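Local coordinates for type IV pilus assembly protein PilF (PDB 5OIU) that probably powers type IV pilus assembly as a hexameric motor ATPase, binding ATP and magnesium in a P-loop fold that also carries a zinc site, at residues D247-I252 with E353-A358; Y329-L334 with R367-Y372. All coordinates share one frame; numbering follows the deposited sequence.

Contact 1: residues D247-I252 with E353-A358; sequences DAAQAI and EIKEIA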
loop_
_atom_site.group_PDB
_atom_site.type_symbol
_atom_site.label_atom_id
_atom_site.label_comp_id
_atom_site.label_asym_id
_atom_site.label_seq_id
_atom_site.Cartn_x
_atom_site.Cartn_y
_atom_site.Cartn_z
ATOM N N ASP C 247 8.401 -13.123 15.336
ATOM C CA ASP C 247 9.411 -12.086 15.444
ATOM C C ASP C 247 8.787 -10.918 16.192
ATOM O O ASP C 247 7.586 -10.670 16.063
ATOM C CB ASP C 247 9.872 -11.692 14.034
ATOM C CG ASP C 247 10.675 -10.422 14.001
ATOM O OD1 ASP C 247 11.858 -10.446 14.403
ATOM O OD2 ASP C 247 10.115 -9.402 13.547
ATOM N N ALA C 248 9.594 -10.224 16.992
ATOM C CA ALA C 248 9.042 -9.178 17.848
ATOM C C ALA C 248 8.518 -8.005 17.029
ATOM O O ALA C 248 7.363 -7.596 17.182
ATOM C CB ALA C 248 10.093 -8.702 18.837
ATOM N N ALA C 249 9.363 -7.446 16.160
ATOM C CA ALA C 249 8.942 -6.326 15.333
ATOM C C ALA C 249 7.672 -6.669 14.571
ATOM O O ALA C 249 6.774 -5.832 14.423
ATOM C CB ALA C 249 10.066 -5.943 14.372
ATOM N N GLN C 250 7.563 -7.923 14.129
ATOM C CA GLN C 250 6.394 -8.366 13.382
ATOM C C GLN C 250 5.097 -8.128 14.154
ATOM O O GLN C 250 4.042 -7.900 13.553
ATOM C CB GLN C 250 6.565 -9.849 13.032
ATOM C CG GLN C 250 5.951 -10.293 11.711
ATOM C CD GLN C 250 6.686 -9.746 10.502
ATOM O OE1 GLN C 250 7.891 -9.983 10.338
ATOM N NE2 GLN C 250 5.960 -9.013 9.635
ATOM N N ALA C 251 5.151 -8.164 15.485
ATOM C CA ALA C 251 3.932 -7.948 16.257
ATOM C C ALA C 251 3.318 -6.578 15.970
ATOM O O ALA C 251 2.093 -6.444 15.903
ATOM C CB ALA C 251 4.230 -8.112 17.743
ATOM N N ILE C 252 4.154 -5.550 15.804
ATOM C CA ILE C 252 3.656 -4.220 15.463
ATOM C C ILE C 252 2.896 -4.271 14.147
ATOM O O ILE C 252 1.777 -3.761 14.030
ATOM C CB ILE C 252 4.821 -3.213 15.388
ATOM C CG1 ILE C 252 5.519 -3.075 16.733
ATOM C CG2 ILE C 252 4.340 -1.860 14.886
ATOM C CD1 ILE C 252 6.840 -2.408 16.638
ATOM N N GLU C 353 12.390 -2.731 9.114
ATOM C CA GLU C 353 13.020 -1.462 9.474
ATOM C C GLU C 353 12.974 -1.240 10.979
ATOM O O GLU C 353 14.002 -0.931 11.605
ATOM C CB GLU C 353 12.346 -0.316 8.722
ATOM C CG GLU C 353 12.356 -0.583 7.228
ATOM C CD GLU C 353 11.767 0.529 6.392
ATOM O OE1 GLU C 353 10.519 0.599 6.266
ATOM O OE2 GLU C 353 12.571 1.318 5.848
ATOM N N ILE C 354 11.795 -1.429 11.581
ATOM C CA ILE C 354 11.693 -1.359 13.035
ATOM C C ILE C 354 12.732 -2.259 13.675
ATOM O O ILE C 354 13.412 -1.866 14.632
ATOM C CB ILE C 354 10.274 -1.726 13.494
ATOM C CG1 ILE C 354 9.269 -0.691 12.985
ATOM C CG2 ILE C 354 10.240 -1.852 15.006
ATOM C CD1 ILE C 354 7.842 -1.163 13.043
ATOM N N LYS C 355 12.904 -3.462 13.117
ATOM C CA LYS C 355 13.843 -4.430 13.670
ATOM C C LYS C 355 15.270 -3.902 13.645
ATOM O O LYS C 355 16.015 -4.079 14.612
ATOM C CB LYS C 355 13.756 -5.760 12.911
ATOM C CG LYS C 355 14.292 -6.973 13.719
ATOM C CD LYS C 355 14.886 -8.043 12.827
ATOM C CE LYS C 355 14.927 -9.417 13.504
ATOM N NZ LYS C 355 13.972 -10.391 12.864
ATOM N N GLU C 356 15.674 -3.251 12.549
ATOM C CA GLU C 356 17.029 -2.714 12.514
ATOM C C GLU C 356 17.163 -1.477 13.401
ATOM O O GLU C 356 18.217 -1.281 14.023
ATOM C CB GLU C 356 17.441 -2.426 11.072
ATOM C CG GLU C 356 17.792 -3.718 10.262
ATOM C CD GLU C 356 18.550 -4.798 11.082
ATOM O OE1 GLU C 356 19.686 -4.492 11.553
ATOM O OE2 GLU C 356 18.024 -5.944 11.247
ATOM N N ILE C 357 16.113 -0.651 13.501
ATOM C CA ILE C 357 16.136 0.435 14.483
ATOM C C ILE C 357 16.277 -0.127 15.895
ATOM O O ILE C 357 17.131 0.316 16.674
ATOM C CB ILE C 357 14.880 1.318 14.379
ATOM C CG1 ILE C 357 14.875 2.151 13.097
ATOM C CG2 ILE C 357 14.807 2.223 15.604
ATOM C CD1 ILE C 357 13.478 2.390 12.553
ATOM N N ALA C 358 15.433 -1.105 16.251
ATOM C CA ALA C 358 15.499 -1.660 17.604
ATOM C C ALA C 358 16.837 -2.326 17.863
ATOM O O ALA C 358 17.330 -2.314 18.996
ATOM C CB ALA C 358 14.365 -2.662 17.840
#
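CG of Asp247 and CG of Lys355 each stand anti to the backbone N (chi1 167° and -158°), and the lysine chain, bent at chi2 and again near its end, brings NZ over the carboxylate. NZ of Lys355 sits 2.6 Å from OD1 of Asp247, a salt bridge that meets the oxygen from well above the carboxylate plane. The second carboxylate oxygen faces its own helix: OD2 of Asp247 accepts from N of Gln250 at 3.0 Å, on its anti side but tilted out of the carboxylate plane. One carboxylate thus caps the first turn of helix 248-257 while holding the ammonium of the neighbouring helix. With alanine here instead of Asp247 the carboxylate is gone, and Lys355 is likely to swing loose and the first turn of the helix to suffer for want of its cap. Beneath the charged pair the contact turns apolar. The methyl of Ala249 rests 4.0 Å from CB of Lys355, and one turn on, Ile252 and Ile354 reach toward each other tip to tip, with CD1 of Ile252 3.8 Å from CG2 of Ile354. Leu335 of strand 328-336 touches both Ala249 and Ile354. The axes of the two short helical segments approach to 9.0 Å at 129°, and the nearest CA atoms are those of Ala249 and Lys355. This is a helix N-cap tied by a salt bridge to a second helix, joining helix 248-257 of the P-loop ATPase core to helix 351-360 from the C-terminal part of the chain.

Contact 2: residues Y329-L334 with R367-Y372; sequences YAIHEL and REDGLY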
loop_
_atom_site.group_PDB
_atom_site.type_symbol
_atom_site.label_atom_id
_atom_site.label_comp_id
_atom_site.label_asym_id
_atom_site.label_seq_id
_atom_site.Cartn_x
_atom_site.Cartn_y
_atom_site.Cartn_z
ATOM N N TYR C 329 14.862 -24.793 27.530
ATOM C CA TYR C 329 15.339 -23.493 27.989
ATOM C C TYR C 329 14.918 -22.448 26.969
ATOM O O TYR C 329 14.844 -22.732 25.772
ATOM C CB TYR C 329 16.856 -23.501 28.161
ATOM C CG TYR C 329 17.439 -22.511 29.150
ATOM C CD1 TYR C 329 17.695 -21.203 28.780
ATOM C CD2 TYR C 329 17.801 -22.912 30.433
ATOM C CE1 TYR C 329 18.273 -20.308 29.658
ATOM C CE2 TYR C 329 18.379 -22.031 31.322
ATOM C CZ TYR C 329 18.615 -20.722 30.931
ATOM O OH TYR C 329 19.182 -19.815 31.810
ATOM N N ALA C 330 14.607 -21.254 27.442
ATOM C CA ALA C 330 14.032 -20.243 26.575
ATOM C C ALA C 330 15.119 -19.313 26.064
ATOM O O ALA C 330 16.129 -19.087 26.736
ATOM C CB ALA C 330 12.962 -19.436 27.307
ATOM N N ILE C 331 14.897 -18.785 24.853
ATOM C CA ILE C 331 15.716 -17.732 24.263
ATOM C C ILE C 331 14.799 -16.575 23.872
ATOM O O ILE C 331 13.635 -16.768 23.501
ATOM C CB ILE C 331 16.527 -18.258 23.053
ATOM C CG1 ILE C 331 15.638 -18.494 21.830
ATOM C CG2 ILE C 331 17.223 -19.569 23.392
ATOM C CD1 ILE C 331 16.378 -19.211 20.724
ATOM N N HIS C 332 15.328 -15.355 23.954
ATOM C CA HIS C 332 14.464 -14.187 23.985
ATOM C C HIS C 332 14.887 -13.107 23.003
ATOM O O HIS C 332 16.069 -12.916 22.707
ATOM C CB HIS C 332 14.436 -13.594 25.368
ATOM C CG HIS C 332 13.978 -14.550 26.426
ATOM N ND1 HIS C 332 14.837 -15.093 27.361
ATOM C CD2 HIS C 332 12.749 -15.040 26.711
ATOM C CE1 HIS C 332 14.157 -15.888 28.167
ATOM N NE2 HIS C 332 12.886 -15.868 27.799
ATOM N N GLU C 333 13.883 -12.382 22.528
ATOM C CA GLU C 333 14.061 -11.152 21.775
ATOM C C GLU C 333 13.116 -10.112 22.368
ATOM O O GLU C 333 11.893 -10.300 22.323
ATOM C CB GLU C 333 13.752 -11.393 20.305
ATOM C CG GLU C 333 14.254 -10.341 19.384
ATOM C CD GLU C 333 14.068 -10.750 17.956
ATOM O OE1 GLU C 333 12.921 -10.638 17.464
ATOM O OE2 GLU C 333 15.061 -11.222 17.348
ATOM N N LEU C 334 13.675 -9.030 22.937
ATOM C CA LEU C 334 12.888 -8.047 23.701
ATOM C C LEU C 334 12.985 -6.674 23.045
ATOM O O LEU C 334 13.987 -5.964 23.197
ATOM C CB LEU C 334 13.321 -7.970 25.166
ATOM C CG LEU C 334 12.620 -6.877 26.004
ATOM C CD1 LEU C 334 11.105 -6.982 25.991
ATOM C CD2 LEU C 334 13.125 -6.853 27.459
ATOM N N ARG C 367 18.662 -15.158 17.848
ATOM C CA ARG C 367 19.832 -15.955 17.511
ATOM C C ARG C 367 21.058 -15.471 18.272
ATOM O O ARG C 367 21.887 -16.281 18.716
ATOM C CB ARG C 367 20.062 -15.910 16.008
ATOM C CG ARG C 367 21.214 -16.748 15.531
ATOM C CD ARG C 367 21.457 -16.449 14.078
ATOM N NE ARG C 367 20.644 -17.281 13.204
ATOM C CZ ARG C 367 20.194 -16.896 12.010
ATOM N NH1 ARG C 367 20.469 -15.670 11.552
ATOM N NH2 ARG C 367 19.471 -17.741 11.276
ATOM N N GLU C 368 21.176 -14.153 18.454
ATOM C CA GLU C 368 22.211 -13.616 19.329
ATOM C C GLU C 368 22.040 -14.138 20.755
ATOM O O GLU C 368 22.992 -14.639 21.366
ATOM C CB GLU C 368 22.179 -12.089 19.288
ATOM C CG GLU C 368 22.869 -11.475 18.060
ATOM C CD GLU C 368 22.352 -10.080 17.743
ATOM O OE1 GLU C 368 21.604 -9.531 18.571
ATOM O OE2 GLU C 368 22.679 -9.524 16.668
ATOM N N ASP C 369 20.823 -14.048 21.294
ATOM C CA ASP C 369 20.554 -14.602 22.616
ATOM C C ASP C 369 20.831 -16.099 22.638
ATOM O O ASP C 369 21.470 -16.617 23.566
ATOM C CB ASP C 369 19.103 -14.306 23.025
ATOM C CG ASP C 369 18.841 -14.556 24.519
ATOM O OD1 ASP C 369 19.321 -13.749 25.359
ATOM O OD2 ASP C 369 18.137 -15.546 24.853
ATOM N N GLY C 370 20.357 -16.815 21.618
ATOM C CA GLY C 370 20.589 -18.246 21.574
ATOM C C GLY C 370 22.064 -18.569 21.538
ATOM O O GLY C 370 22.523 -19.484 22.221
ATOM N N LEU C 371 22.833 -17.805 20.766
ATOM C CA LEU C 371 24.261 -18.085 20.666
ATOM C C LEU C 371 24.937 -17.887 22.014
ATOM O O LEU C 371 25.698 -18.745 22.479
ATOM C CB LEU C 371 24.910 -17.200 19.601
ATOM C CG LEU C 371 26.430 -17.365 19.561
ATOM C CD1 LEU C 371 26.777 -18.783 19.177
ATOM C CD2 LEU C 371 27.116 -16.380 18.632
ATOM N N TYR C 372 24.640 -16.761 22.662
ATOM C CA TYR C 372 25.169 -16.460 23.986
ATOM C C TYR C 372 24.968 -17.632 24.946
ATOM O O TYR C 372 25.923 -18.107 25.569
ATOM C CB TYR C 372 24.504 -15.173 24.501
ATOM C CG TYR C 372 24.649 -14.940 25.991
ATOM C CD1 TYR C 372 25.833 -14.424 26.529
ATOM C CD2 TYR C 372 23.606 -15.234 26.870
ATOM C CE1 TYR C 372 25.974 -14.213 27.908
ATOM C CE2 TYR C 372 23.737 -15.025 28.248
ATOM C CZ TYR C 372 24.922 -14.516 28.758
ATOM O OH TYR C 372 25.063 -14.307 30.111
HETATM O O HOH W 1 17.490 -13.488 27.193
HETATM O O HOH W 2 17.539 -11.527 24.461
#
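Asp369 meets His332 and Ile331 where helix 366-374 packs against strand 328-336, an outermost strand, within this chain, of the mixed sheet of the P-loop NTPase fold. Over these short segments the N-to-C directions of helix and strand differ by 142°. Asp369 carries the polar half: its CG stands anti to the backbone N (chi1 -166°), which sends the carboxylate across to the strand backbone. There N of His332 donates to OD2 of Asp369 at 3.0 Å, approaching from above the carboxylate plane. Lys373, one turn further along the helix, makes a salt bridge to the same oxygen and also donates to the carbonyl of Ala330, so OD2 is shared by a backbone amide and an ammonium. The other oxygen is reached through water: water 1 donates to OD1 of Asp369 at 2.6 Å and is hydrogen-bonded to ND1 of His332, lying in the ring plane at its edge. The imidazole crosses the carboxylate obliquely, their planes 57° apart, and stacks with Phe126. Ile331 supplies the apolar half. CG2 of Ile331 lies 4.0 Å from CA of Gly370, where the helix presents bare backbone to the strand, and the CA atoms of Ile331 and Gly370 are 5.6 Å apart. A second water joins strand and helix, donating to O of His332 at 2.7 Å and, weakly, to OD1 of Asp369 at 3.0 Å.

In the fold
Contacts 1 and 2, centres about 16 Å apart, meet at Glu333 of strand 328-336. OE1 of Glu333 lies 3.2 Å from OD1 of Asp247, like charges in close quarters, and makes a weak hydrogen bond with N of Ala248; its OE2 accepts from N of Leu366. One glutamate thus touches the start of helix 248-257 in contact 1 and the start of helix 366-374 in contact 2, while helices 351-360 and 366-374 follow each other in the chain. Contact 2 also reaches the nucleotide: the side chain of Ala330, on the same strand, lies about 4 Å from the bound ATP and about 13 Å from the magnesium ion.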